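Side-chain contacts in putative alpha-galactosidase (Bacteroides fragilis, PDB 4NZJ), which probably hydrolyses terminal, non-reducing alpha-D-galactose residues from alpha-D-galactosides: residues I396-D399 against H400-I403; K462-P465 against Y466-K469; F163-G166 against I167-A171; H113-E116 against E117-L120; L272-V275 against S276-G280. All blocks are in the same frame, centred on the assembly; numbering follows the deposited sequence.

The chain order is contact 4, contact 3, contact 5, contact 1, contact 2. Contacts 4, 3 and 5 belong to the TIM barrel: 4 and 3 open helices 116-128 and 166-176, and 5 leaves the C-terminal end of barrel strand 272-274. Contacts 3 and 4 touch, with centres about 10 Å apart, and share the salt bridge Arg-165 to Glu-116. Contact 5 lies about 29 Å and 25 Å from them, centre to centre. Contacts 1 and 2 are turns of the C-terminal beta domain, about 12 Å apart between centres, and both reach its six-stranded antiparallel sheet. Contact 1 is about 48 Å from contact 3, across the chain's centre. The set thus spans barrel and C-terminal domain.

Contact 1: residues I396-D399 against H400-I403; sequences IRSD and HYDI
Residues Ile-396 to Asp-399 and His-400 to Ile-403 run almost antiparallel, with end-to-end directions 173° apart. They close the beta hairpin of strands 393-397 and 401-407. Ile-396 and Ile-403 form an antiparallel hydrogen-bonded pair. The bond from Ile-403 N to Ile-396 O is 2.9 Å, and the return bond from Ile-396 N to Ile-403 O is 3.3 Å. Arg-397 and Asp-402 follow as a non-hydrogen-bonded pair.

Ser-398 carries the turn. Tyr-401 O takes two bonds from it, one from Ser-398 N at 2.8 Å and one from Ser-398 OG, also at 2.8 Å. The backbone donor lies nearly on the line of the C=O bond, while the hydroxyl comes in at a C=O...O angle of 122°, tilted from the carbonyl plane. With chi1 at 78°, OG sits between the backbone N and the carbonyl carbon and turns toward the second strand. The same oxygen lies over the centre of the Tyr-401 ring, 3.2 Å above its plane, and Ser-398 CB makes a CH-pi contact with that face. A water donates to Ser-398 OG and accepts from His-400 N, bridging the end of the hairpin. Asp-399 CB lies over one face of the His-400 imidazole.

On the face of the sheet opposite Ile-396 and Ile-403, Arg-397 CG passes Asp-402 OD1 at 3.4 Å. Their charged atoms do not pair with each other: Arg-397 NE forms a salt bridge with Glu-301, and Asp-402 OD1 with Arg-420. Ser-398 thus donates through backbone and side chain to one carbonyl. This double grip, with the water beside it, ties the turn to the start of the second strand.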
loop_
_atom_site.group_PDB
_atom_site.type_symbol
_atom_site.label_atom_id
_atom_site.label_comp_id
_atom_site.label_asym_id
_atom_site.label_seq_id
_atom_site.Cartn_x
_atom_site.Cartn_y
_atom_site.Cartn_z
ATOM N N ILE A 396 20.896 -7.054 -10.462
ATOM C CA ILE A 396 21.633 -8.306 -10.466
ATOM C C ILE A 396 20.818 -9.394 -9.768
ATOM O O ILE A 396 20.340 -9.196 -8.654
ATOM C CB ILE A 396 23.002 -8.173 -9.757
ATOM C CG1 ILE A 396 23.817 -7.036 -10.380
ATOM C CG2 ILE A 396 23.774 -9.484 -9.832
ATOM C CD1 ILE A 396 25.169 -6.810 -9.734
ATOM N N ARG A 397 20.671 -10.535 -10.439
ATOM C CA ARG A 397 20.148 -11.747 -9.813
ATOM C C ARG A 397 21.247 -12.790 -9.893
ATOM O O ARG A 397 21.400 -13.477 -10.907
ATOM C CB ARG A 397 18.877 -12.264 -10.510
ATOM C CG ARG A 397 18.197 -13.368 -9.706
ATOM C CD ARG A 397 17.289 -14.275 -10.526
ATOM N NE ARG A 397 16.615 -15.204 -9.622
ATOM C CZ ARG A 397 17.160 -16.305 -9.110
ATOM N NH1 ARG A 397 18.395 -16.680 -9.429
ATOM N NH2 ARG A 397 16.449 -17.058 -8.273
ATOM N N SER A 398 22.036 -12.894 -8.829
ATOM C CA SER A 398 23.147 -13.827 -8.802
ATOM C C SER A 398 22.675 -15.175 -8.260
ATOM O O SER A 398 21.493 -15.358 -7.954
ATOM C CB SER A 398 24.320 -13.268 -7.975
ATOM O OG SER A 398 24.095 -13.390 -6.587
ATOM N N ASP A 399 23.595 -16.122 -8.148
ATOM C CA ASP A 399 23.241 -17.466 -7.698
ATOM C C ASP A 399 22.559 -17.447 -6.327
ATOM O O ASP A 399 21.572 -18.146 -6.123
ATOM C CB ASP A 399 24.478 -18.373 -7.665
ATOM C CG ASP A 399 25.008 -18.718 -9.062
ATOM O OD1 ASP A 399 24.318 -18.455 -10.068
ATOM O OD2 ASP A 399 26.124 -19.268 -9.150
ATOM N N HIS A 400 23.057 -16.622 -5.408
ATOM C CA HIS A 400 22.552 -16.616 -4.032
ATOM C C HIS A 400 21.858 -15.329 -3.599
ATOM O O HIS A 400 21.096 -15.344 -2.630
ATOM C CB HIS A 400 23.697 -16.913 -3.063
ATOM C CG HIS A 400 24.441 -18.171 -3.382
ATOM N ND1 HIS A 400 23.864 -19.418 -3.283
ATOM C CD2 HIS A 400 25.713 -18.375 -3.799
ATOM C CE1 HIS A 400 24.749 -20.339 -3.626
ATOM N NE2 HIS A 400 25.879 -19.732 -3.943
ATOM N N TYR A 401 22.111 -14.223 -4.300
ATOM C CA TYR A 401 21.587 -12.933 -3.873
ATOM C C TYR A 401 21.161 -12.021 -5.022
ATOM O O TYR A 401 21.647 -12.147 -6.155
ATOM C CB TYR A 401 22.603 -12.216 -2.966
ATOM C CG TYR A 401 23.891 -11.789 -3.639
ATOM C CD1 TYR A 401 23.966 -10.596 -4.355
ATOM C CD2 TYR A 401 25.045 -12.554 -3.527
ATOM C CE1 TYR A 401 25.141 -10.194 -4.960
ATOM C CE2 TYR A 401 26.228 -12.157 -4.130
ATOM C CZ TYR A 401 26.269 -10.980 -4.843
ATOM O OH TYR A 401 27.439 -10.575 -5.441
ATOM N N ASP A 402 20.254 -11.105 -4.695
ATOM C CA ASP A 402 19.812 -10.061 -5.599
ATOM C C ASP A 402 20.390 -8.725 -5.152
ATOM O O ASP A 402 20.584 -8.492 -3.950
ATOM C CB ASP A 402 18.305 -9.832 -5.530
ATOM C CG ASP A 402 17.477 -11.003 -5.992
ATOM O OD1 ASP A 402 18.010 -11.923 -6.641
ATOM O OD2 ASP A 402 16.258 -10.948 -5.704
ATOM N N ILE A 403 20.607 -7.842 -6.120
ATOM C CA ILE A 403 20.816 -6.421 -5.864
ATOM C C ILE A 403 19.680 -5.667 -6.545
ATOM O O ILE A 403 19.552 -5.728 -7.769
ATOM C CB ILE A 403 22.150 -5.913 -6.450
ATOM C CG1 ILE A 403 23.331 -6.668 -5.840
ATOM C CG2 ILE A 403 22.306 -4.417 -6.208
ATOM C CD1 ILE A 403 23.424 -6.545 -4.338
HETATM O O HOH W 1 25.698 -15.385 -5.506
#

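Contact 2: residues K462-P465 against Y466-K469; sequences KLAP and YQCK
Residues Lys-462 to Pro-465 and Tyr-466 to Lys-469 run in roughly opposite directions, 151° apart, and are joined by a type II beta turn from Ala-464 to Gln-467. The turn is closed by Gln-467 N, which donates to Ala-464 O at 3.1 Å.

Gln-467 also answers with its side chain. Its CG is anti to the backbone N (chi1 -177°) and the chain beyond is extended, which carries the amide back across the turn. Gln-467 OE1 accepts from Ala-464 N at 2.9 Å, on a lone pair in the carbonyl plane, and the N-H...O angle is 174°. Ala-464 is therefore held at both its N-H and its C=O by one residue.

Lys-469 makes the next link. Its chain, extended beyond CG, runs past Leu-463 in the opposite sense, and Lys-469 CG meets Leu-463 CD2 at 3.7 Å. At the far end Lys-469 NZ donates to Lys-462 O at 2.8 Å, in the carbonyl plane. A water accepts from the same ammonium and from Lys-462 N. At the corner, Pro-465 CB lies over one face of the Tyr-466 ring as a CH-pi contact, 4.3 Å from the ring centroid.

The turn carries the chain from strand 458-463 into strand 468-473 of the six-stranded sheet. Leu-463 packs on Cys-417 and Asn-419 of strand 413-419. On the barrel side, Tyr-466 meets Trp-283 edge-to-face, its backbone O accepts from Ser-346 OG, and its side chain rests on Gln-343 of helix 341-353.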
loop_
_atom_site.group_PDB
_atom_site.type_symbol
_atom_site.label_atom_id
_atom_site.label_comp_id
_atom_site.label_asym_id
_atom_site.label_seq_id
_atom_site.Cartn_x
_atom_site.Cartn_y
_atom_site.Cartn_z
ATOM N N LYS A 462 27.282 -8.039 5.032
ATOM C CA LYS A 462 27.170 -9.382 5.596
ATOM C C LYS A 462 25.702 -9.713 5.808
ATOM O O LYS A 462 25.003 -8.999 6.528
ATOM C CB LYS A 462 27.914 -9.465 6.931
ATOM C CG LYS A 462 29.419 -9.300 6.822
ATOM C CD LYS A 462 30.037 -10.461 6.065
ATOM C CE LYS A 462 31.541 -10.521 6.252
ATOM N NZ LYS A 462 32.138 -11.689 5.546
ATOM N N LEU A 463 25.230 -10.783 5.173
ATOM C CA LEU A 463 23.823 -11.150 5.225
ATOM C C LEU A 463 23.618 -12.507 5.889
ATOM O O LEU A 463 24.279 -13.483 5.544
ATOM C CB LEU A 463 23.245 -11.179 3.804
ATOM C CG LEU A 463 23.298 -9.858 3.029
ATOM C CD1 LEU A 463 22.941 -10.053 1.560
ATOM C CD2 LEU A 463 22.376 -8.827 3.663
ATOM N N ALA A 464 22.700 -12.548 6.849
ATOM C CA ALA A 464 22.230 -13.807 7.417
ATOM C C ALA A 464 21.360 -14.508 6.370
ATOM O O ALA A 464 20.989 -13.893 5.364
ATOM C CB ALA A 464 21.425 -13.548 8.678
ATOM N N PRO A 465 21.030 -15.793 6.602
ATOM C CA PRO A 465 20.112 -16.456 5.676
ATOM C C PRO A 465 18.836 -15.640 5.474
ATOM O O PRO A 465 18.276 -15.113 6.441
ATOM C CB PRO A 465 19.820 -17.788 6.373
ATOM C CG PRO A 465 21.036 -18.046 7.210
ATOM C CD PRO A 465 21.436 -16.684 7.700
ATOM N N TYR A 466 18.418 -15.495 4.218
ATOM C CA TYR A 466 17.171 -14.819 3.875
ATOM C C TYR A 466 17.152 -13.312 4.131
ATOM O O TYR A 466 16.123 -12.684 3.934
ATOM C CB TYR A 466 15.988 -15.463 4.614
ATOM C CG TYR A 466 15.995 -16.962 4.537
ATOM C CD1 TYR A 466 16.058 -17.603 3.310
ATOM C CD2 TYR A 466 15.953 -17.746 5.689
ATOM C CE1 TYR A 466 16.080 -18.982 3.226
ATOM C CE2 TYR A 466 15.967 -19.130 5.610
ATOM C CZ TYR A 466 16.028 -19.736 4.372
ATOM O OH TYR A 466 16.043 -21.099 4.262
ATOM N N GLN A 467 18.277 -12.727 4.542
ATOM C CA GLN A 467 18.288 -11.339 4.987
ATOM C C GLN A 467 18.415 -10.345 3.830
ATOM O O GLN A 467 19.124 -10.586 2.848
ATOM C CB GLN A 467 19.427 -11.092 5.983
ATOM C CG GLN A 467 19.440 -9.667 6.534
ATOM C CD GLN A 467 20.419 -9.478 7.671
ATOM O OE1 GLN A 467 21.456 -10.134 7.731
ATOM N NE2 GLN A 467 20.095 -8.566 8.584
ATOM N N CYS A 468 17.743 -9.211 3.990
ATOM C CA CYS A 468 17.839 -8.097 3.072
ATOM C C CYS A 468 18.325 -6.885 3.852
ATOM O O CYS A 468 17.682 -6.482 4.828
ATOM C CB CYS A 468 16.475 -7.816 2.465
ATOM S SG CYS A 468 16.474 -6.507 1.229
ATOM N N LYS A 469 19.479 -6.345 3.468
ATOM C CA LYS A 469 19.963 -5.090 4.035
ATOM C C LYS A 469 19.851 -3.997 2.993
ATOM O O LYS A 469 20.132 -4.219 1.808
ATOM C CB LYS A 469 21.400 -5.210 4.533
ATOM C CG LYS A 469 21.518 -5.968 5.842
ATOM C CD LYS A 469 22.952 -6.028 6.333
ATOM C CE LYS A 469 23.038 -6.729 7.676
ATOM N NZ LYS A 469 24.423 -6.771 8.201
HETATM O O HOH W 2 27.022 -5.913 6.923
#

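Contact 3: residues F163-G166 against I167-A171; sequences FPRG and IKYVA
Arg-165 lays its guanidinium flat on the phenol ring of Tyr-169, at the start of helix 166-176 in the TIM barrel. The two planes are only 17° apart and their centres lie 3.6 Å from each other. This is a cation-pi stack between residues four apart, reaching from the loop to the first turn of the helix. The guanidinium is shifted toward the hydroxyl end of the ring: Arg-165 CZ is 3.3 Å from Tyr-169 CZ. The bend at chi3 (-76°) lays NE and the guanidinium along the ring; Arg-165 CD sits over the same face. Arg-165 NH2 finds its charged partner outside the pair, in Glu-116 at the start of helix 116-128.

The chain enters the helix through a type I beta turn from Phe-163 to Gly-166, closed by Gly-166 N donating to Phe-163 O at 2.9 Å. Gly-166 has a positive phi of 80°, a backbone conformation readily adopted by glycine.

Phe-163 makes the apolar half of the contact. Ile-167 CD1 stands over the centre of its ring, a CH-pi contact 4.0 Å from the centroid. Loop residue Ile-158 touches both Phe-163 and Ile-167, while Ile-167 also reaches Leu-181 of strand 180-186. Val-170 approaches the phenylalanine obliquely, with Val-170 CG2 at 4.0 Å from Phe-163 CD1.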
loop_
_atom_site.group_PDB
_atom_site.type_symbol
_atom_site.label_atom_id
_atom_site.label_comp_id
_atom_site.label_asym_id
_atom_site.label_seq_id
_atom_site.Cartn_x
_atom_site.Cartn_y
_atom_site.Cartn_z
ATOM N N PHE A 163 -23.601 -6.371 8.578
ATOM C CA PHE A 163 -23.554 -4.907 8.614
ATOM C C PHE A 163 -24.941 -4.362 8.921
ATOM O O PHE A 163 -25.635 -3.871 8.036
ATOM C CB PHE A 163 -22.997 -4.371 7.285
ATOM C CG PHE A 163 -21.591 -4.819 7.019
ATOM C CD1 PHE A 163 -20.523 -4.197 7.647
ATOM C CD2 PHE A 163 -21.333 -5.898 6.180
ATOM C CE1 PHE A 163 -19.228 -4.617 7.431
ATOM C CE2 PHE A 163 -20.033 -6.325 5.958
ATOM C CZ PHE A 163 -18.979 -5.684 6.585
ATOM N N PRO A 164 -25.361 -4.461 10.196
ATOM C CA PRO A 164 -26.743 -4.135 10.553
ATOM C C PRO A 164 -27.089 -2.654 10.405
ATOM O O PRO A 164 -28.263 -2.311 10.344
ATOM C CB PRO A 164 -26.867 -4.600 12.010
ATOM C CG PRO A 164 -25.479 -4.761 12.514
ATOM C CD PRO A 164 -24.591 -5.001 11.334
ATOM N N ARG A 165 -26.076 -1.793 10.333
ATOM C CA ARG A 165 -26.304 -0.373 10.082
ATOM C C ARG A 165 -25.803 0.035 8.707
ATOM O O ARG A 165 -25.647 1.220 8.425
ATOM C CB ARG A 165 -25.667 0.466 11.188
ATOM C CG ARG A 165 -26.329 0.211 12.532
ATOM C CD ARG A 165 -25.733 1.041 13.655
ATOM N NE ARG A 165 -24.448 0.525 14.111
ATOM C CZ ARG A 165 -23.840 0.929 15.227
ATOM N NH1 ARG A 165 -24.395 1.867 15.989
ATOM N NH2 ARG A 165 -22.672 0.407 15.579
ATOM N N GLY A 166 -25.579 -0.952 7.842
ATOM C CA GLY A 166 -25.107 -0.704 6.488
ATOM C C GLY A 166 -23.618 -0.448 6.400
ATOM O O GLY A 166 -22.906 -0.429 7.409
ATOM N N ILE A 167 -23.157 -0.255 5.169
ATOM C CA ILE A 167 -21.767 0.057 4.881
ATOM C C ILE A 167 -21.458 1.519 5.213
ATOM O O ILE A 167 -20.360 1.829 5.676
ATOM C CB ILE A 167 -21.424 -0.223 3.402
ATOM C CG1 ILE A 167 -21.654 -1.704 3.058
ATOM C CG2 ILE A 167 -19.989 0.180 3.084
ATOM C CD1 ILE A 167 -20.787 -2.673 3.824
ATOM N N LYS A 168 -22.409 2.421 4.989
ATOM C CA LYS A 168 -22.156 3.837 5.257
ATOM C C LYS A 168 -21.754 4.106 6.705
ATOM O O LYS A 168 -20.898 4.955 6.957
ATOM C CB LYS A 168 -23.346 4.719 4.873
ATOM C CG LYS A 168 -22.984 6.202 4.853
ATOM C CD LYS A 168 -24.091 7.067 4.276
ATOM C CE LYS A 168 -23.635 8.510 4.114
ATOM N NZ LYS A 168 -23.103 9.091 5.381
ATOM N N TYR A 169 -22.346 3.380 7.652
ATOM C CA TYR A 169 -21.975 3.540 9.061
ATOM C C TYR A 169 -20.479 3.271 9.253
ATOM O O TYR A 169 -19.777 4.012 9.944
ATOM C CB TYR A 169 -22.801 2.620 9.969
ATOM C CG TYR A 169 -22.524 2.869 11.435
ATOM C CD1 TYR A 169 -21.473 2.228 12.085
ATOM C CD2 TYR A 169 -23.293 3.771 12.165
ATOM C CE1 TYR A 169 -21.200 2.473 13.419
ATOM C CE2 TYR A 169 -23.027 4.020 13.497
ATOM C CZ TYR A 169 -21.984 3.371 14.120
ATOM O OH TYR A 169 -21.728 3.620 15.452
ATOM N N VAL A 170 -20.002 2.198 8.639
ATOM C CA VAL A 170 -18.596 1.821 8.708
ATOM C C VAL A 170 -17.726 2.906 8.065
ATOM O O VAL A 170 -16.736 3.346 8.650
ATOM C CB VAL A 170 -18.355 0.456 8.021
ATOM C CG1 VAL A 170 -16.876 0.109 7.995
ATOM C CG2 VAL A 170 -19.159 -0.635 8.723
ATOM N N ALA A 171 -18.111 3.347 6.870
ATOM C CA ALA A 171 -17.374 4.409 6.173
ATOM C C ALA A 171 -17.252 5.664 7.040
ATOM O O ALA A 171 -16.174 6.256 7.155
ATOM C CB ALA A 171 -18.039 4.743 4.851
HETATM O O HOH W 3 -25.257 3.031 6.828
#

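Contact 4: residues H113-E116 against E117-L120; sequences HLTE and ELVL
Glu-116 OE2 is gripped twice: a water that also donates to Glu-117 OE1 lies 2.7 Å from Glu-116 OE2, and Arg-165 adds a salt bridge. The water bridges two carboxylates that probably both carry negative charge. Glu-116 extends away from the helix start, its CG anti to the backbone N (chi1 172°).

Thr-115 is the N-cap of helix 116-128. Its OG1 accepts from Leu-118 N at 3.2 Å, with an N-H...O angle of 158°. A chi1 of 66° places OG1 between the backbone N and the carbonyl carbon, where it faces the first turn. Thr-115 O accepts the first backbone bond of the helix, from Val-119 N at 3.1 Å. The next helical bond runs from Leu-120 N to Glu-116 O at 3.0 Å. By contrast, Thr-115 N is buried and has no partner in the model.

Leu-118 folds its side chain back against the cap, with Leu-118 CG 3.3 Å from Thr-115 OG1. Just before the cap, Leu-114 meets the helix from the loop, and all three carbons of its branched end approach Val-119 CG2. The closest of them is Leu-114 CD1, at 3.7 Å.

The Glu-116 side chain packs on Tyr-169 and Val-170 of helix 166-176, Val-119 packs on Val-170, and Leu-120 reaches Tyr-173. The capped end of helix 116-128 therefore lies directly against the start of the following barrel helix.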
loop_
_atom_site.group_PDB
_atom_site.type_symbol
_atom_site.label_atom_id
_atom_site.label_comp_id
_atom_site.label_asym_id
_atom_site.label_seq_id
_atom_site.Cartn_x
_atom_site.Cartn_y
_atom_site.Cartn_z
ATOM N N HIS A 113 -16.757 -14.214 7.575
ATOM C CA HIS A 113 -17.262 -13.865 8.898
ATOM C C HIS A 113 -16.888 -12.452 9.320
ATOM O O HIS A 113 -16.752 -12.169 10.507
ATOM C CB HIS A 113 -16.776 -14.898 9.914
ATOM C CG HIS A 113 -17.374 -16.250 9.705
ATOM N ND1 HIS A 113 -18.603 -16.605 10.218
ATOM C CD2 HIS A 113 -16.932 -17.324 9.007
ATOM C CE1 HIS A 113 -18.883 -17.849 9.866
ATOM N NE2 HIS A 113 -17.887 -18.306 9.128
ATOM N N LEU A 114 -16.740 -11.560 8.348
ATOM C CA LEU A 114 -16.511 -10.153 8.649
ATOM C C LEU A 114 -17.826 -9.525 9.091
ATOM O O LEU A 114 -18.896 -9.896 8.609
ATOM C CB LEU A 114 -15.951 -9.416 7.431
ATOM C CG LEU A 114 -15.511 -7.968 7.669
ATOM C CD1 LEU A 114 -14.315 -7.909 8.604
ATOM C CD2 LEU A 114 -15.185 -7.287 6.352
ATOM N N THR A 115 -17.744 -8.592 10.032
ATOM C CA THR A 115 -18.914 -7.852 10.505
ATOM C C THR A 115 -18.520 -6.406 10.742
ATOM O O THR A 115 -17.335 -6.077 10.783
ATOM C CB THR A 115 -19.439 -8.402 11.837
ATOM O OG1 THR A 115 -18.461 -8.175 12.860
ATOM C CG2 THR A 115 -19.751 -9.903 11.740
ATOM N N GLU A 116 -19.520 -5.554 10.932
ATOM C CA GLU A 116 -19.288 -4.152 11.277
ATOM C C GLU A 116 -18.372 -4.053 12.487
ATOM O O GLU A 116 -17.374 -3.326 12.458
ATOM C CB GLU A 116 -20.621 -3.466 11.590
ATOM C CG GLU A 116 -20.499 -2.047 12.144
ATOM C CD GLU A 116 -21.726 -1.614 12.920
ATOM O OE1 GLU A 116 -22.692 -1.126 12.302
ATOM O OE2 GLU A 116 -21.725 -1.745 14.160
ATOM N N GLU A 117 -18.719 -4.789 13.540
ATOM C CA GLU A 117 -17.961 -4.756 14.795
ATOM C C GLU A 117 -16.485 -5.056 14.562
ATOM O O GLU A 117 -15.611 -4.387 15.118
ATOM C CB GLU A 117 -18.545 -5.750 15.808
ATOM C CG GLU A 117 -17.727 -5.929 17.085
ATOM C CD GLU A 117 -17.652 -4.665 17.922
ATOM O OE1 GLU A 117 -18.556 -3.817 17.790
ATOM O OE2 GLU A 117 -16.701 -4.527 18.726
ATOM N N LEU A 118 -16.207 -6.057 13.739
ATOM C CA LEU A 118 -14.833 -6.477 13.503
ATOM C C LEU A 118 -14.036 -5.487 12.642
ATOM O O LEU A 118 -12.831 -5.322 12.844
ATOM C CB LEU A 118 -14.815 -7.893 12.910
ATOM C CG LEU A 118 -15.376 -8.941 13.879
ATOM C CD1 LEU A 118 -15.635 -10.264 13.170
ATOM C CD2 LEU A 118 -14.468 -9.152 15.082
ATOM N N VAL A 119 -14.689 -4.819 11.694
ATOM C CA VAL A 119 -14.027 -3.754 10.946
ATOM C C VAL A 119 -13.659 -2.599 11.897
ATOM O O VAL A 119 -12.554 -2.059 11.824
ATOM C CB VAL A 119 -14.905 -3.205 9.807
ATOM C CG1 VAL A 119 -14.220 -2.037 9.111
ATOM C CG2 VAL A 119 -15.209 -4.300 8.793
ATOM N N LEU A 120 -14.592 -2.218 12.761
ATOM C CA LEU A 120 -14.374 -1.111 13.696
ATOM C C LEU A 120 -13.251 -1.434 14.678
ATOM O O LEU A 120 -12.415 -0.576 14.973
ATOM C CB LEU A 120 -15.659 -0.762 14.448
ATOM C CG LEU A 120 -16.576 0.282 13.803
ATOM C CD1 LEU A 120 -16.699 0.124 12.299
ATOM C CD2 LEU A 120 -17.942 0.280 14.470
HETATM O O HOH W 4 -20.016 -2.151 16.230
#

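Contact 5: residues L272-V275 against S276-G280; sequences LWRV and SGDIG
Arg-274 reaches round to Ser-276 and Asp-278, folding over the loop that leaves barrel strand 272-274. Its side chain is bent at chi2 and chi3, which curls the guanidinium back toward the chain that follows.

Arg-274 NH2 makes two bonds. The salt bridge to Asp-278 OD1 is 2.7 Å long and nearly straight, at 165°. The carboxylate oxygen uses its anti lone pair and lies close to the guanidinium plane. The second bond, to Ser-276 O at 3.1 Å, is more bent, at 138°, and this oxygen is tilted out of that plane.

Ser-276 is largely buried, against Ile-299 and Ile-302 of helix 296-303. Val-275 CG2 lies 4.3 Å from Ser-276 CB, and the valine packs on Asn-303 of the same helix. Ser-276 OG donates to Gly-277 O at 2.8 Å. A water donates to Ser-276 OG and accepts from Arg-274 NE at 2.8 Å. A second water accepts from Arg-274 NH1 and donates to Asp-278 OD1, about 5 Å from whose side chain lies a bound glycerol, probably from the crystallisation liquor.

NE, NH1 and NH2 of the guanidinium therefore all have partners, which should fix its rotation and tie the loop to the strand end.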
loop_
_atom_site.group_PDB
_atom_site.type_symbol
_atom_site.label_atom_id
_atom_site.label_comp_id
_atom_site.label_asym_id
_atom_site.label_seq_id
_atom_site.Cartn_x
_atom_site.Cartn_y
_atom_site.Cartn_z
ATOM N N LEU A 272 -3.917 0.411 -9.480
ATOM C CA LEU A 272 -3.035 -0.703 -9.170
ATOM C C LEU A 272 -3.634 -1.942 -9.800
ATOM O O LEU A 272 -4.843 -2.002 -10.034
ATOM C CB LEU A 272 -2.857 -0.905 -7.664
ATOM C CG LEU A 272 -4.082 -1.172 -6.773
ATOM C CD1 LEU A 272 -3.685 -1.826 -5.462
ATOM C CD2 LEU A 272 -4.855 0.111 -6.493
ATOM N N TRP A 273 -2.790 -2.923 -10.083
ATOM C CA TRP A 273 -3.236 -4.134 -10.753
ATOM C C TRP A 273 -2.414 -5.323 -10.284
ATOM O O TRP A 273 -1.194 -5.251 -10.182
ATOM C CB TRP A 273 -3.123 -3.993 -12.273
ATOM C CG TRP A 273 -1.826 -3.401 -12.694
ATOM C CD1 TRP A 273 -0.647 -4.062 -12.909
ATOM C CD2 TRP A 273 -1.558 -2.016 -12.914
ATOM N NE1 TRP A 273 0.336 -3.171 -13.257
ATOM C CE2 TRP A 273 -0.195 -1.906 -13.268
ATOM C CE3 TRP A 273 -2.337 -0.854 -12.850
ATOM C CZ2 TRP A 273 0.402 -0.678 -13.565
ATOM C CZ3 TRP A 273 -1.742 0.367 -13.141
ATOM C CH2 TRP A 273 -0.385 0.444 -13.498
ATOM N N ARG A 274 -3.101 -6.419 -9.994
ATOM C CA ARG A 274 -2.431 -7.640 -9.594
ATOM C C ARG A 274 -1.586 -8.178 -10.754
ATOM O O ARG A 274 -2.046 -8.247 -11.897
ATOM C CB ARG A 274 -3.461 -8.660 -9.108
ATOM C CG ARG A 274 -4.045 -8.314 -7.737
ATOM C CD ARG A 274 -3.131 -8.755 -6.600
ATOM N NE ARG A 274 -2.969 -10.195 -6.709
ATOM C CZ ARG A 274 -3.866 -11.099 -6.310
ATOM N NH1 ARG A 274 -4.968 -10.743 -5.653
ATOM N NH2 ARG A 274 -3.635 -12.378 -6.551
ATOM N N VAL A 275 -0.343 -8.542 -10.456
ATOM C CA VAL A 275 0.574 -9.069 -11.465
ATOM C C VAL A 275 0.680 -10.591 -11.440
ATOM O O VAL A 275 1.322 -11.171 -12.308
ATOM C CB VAL A 275 1.997 -8.464 -11.350
ATOM C CG1 VAL A 275 1.948 -6.960 -11.555
ATOM C CG2 VAL A 275 2.661 -8.817 -10.026
ATOM N N SER A 276 0.026 -11.226 -10.470
ATOM C CA SER A 276 0.170 -12.655 -10.253
ATOM C C SER A 276 -1.044 -13.261 -9.581
ATOM O O SER A 276 -1.934 -12.554 -9.112
ATOM C CB SER A 276 1.380 -12.918 -9.357
ATOM O OG SER A 276 1.110 -12.557 -8.001
ATOM N N GLY A 277 -1.036 -14.587 -9.512
ATOM C CA GLY A 277 -1.971 -15.314 -8.672
ATOM C C GLY A 277 -1.715 -15.010 -7.208
ATOM O O GLY A 277 -0.735 -14.340 -6.854
ATOM N N ASP A 278 -2.590 -15.531 -6.358
ATOM C CA ASP A 278 -2.587 -15.201 -4.942
ATOM C C ASP A 278 -1.305 -15.624 -4.243
ATOM O O ASP A 278 -0.770 -16.699 -4.506
ATOM C CB ASP A 278 -3.774 -15.872 -4.241
ATOM C CG ASP A 278 -5.120 -15.323 -4.685
ATOM O OD1 ASP A 278 -5.180 -14.287 -5.384
ATOM O OD2 ASP A 278 -6.140 -15.941 -4.309
ATOM N N ILE A 279 -0.832 -14.757 -3.347
ATOM C CA ILE A 279 0.320 -15.043 -2.506
ATOM C C ILE A 279 -0.096 -15.944 -1.346
ATOM O O ILE A 279 -1.207 -15.837 -0.828
ATOM C CB ILE A 279 0.962 -13.740 -1.967
ATOM C CG1 ILE A 279 2.359 -14.020 -1.407
ATOM C CG2 ILE A 279 0.078 -13.053 -0.927
ATOM C CD1 ILE A 279 3.165 -12.759 -1.153
ATOM N N GLY A 280 0.794 -16.852 -0.983
ATOM C CA GLY A 280 0.645 -17.652 0.213
ATOM C C GLY A 280 1.636 -17.217 1.279
ATOM O O GLY A 280 2.624 -16.529 0.995
HETATM O O HOH W 5 -0.341 -10.140 -7.637
HETATM O O HOH W 6 -7.216 -12.539 -5.119
#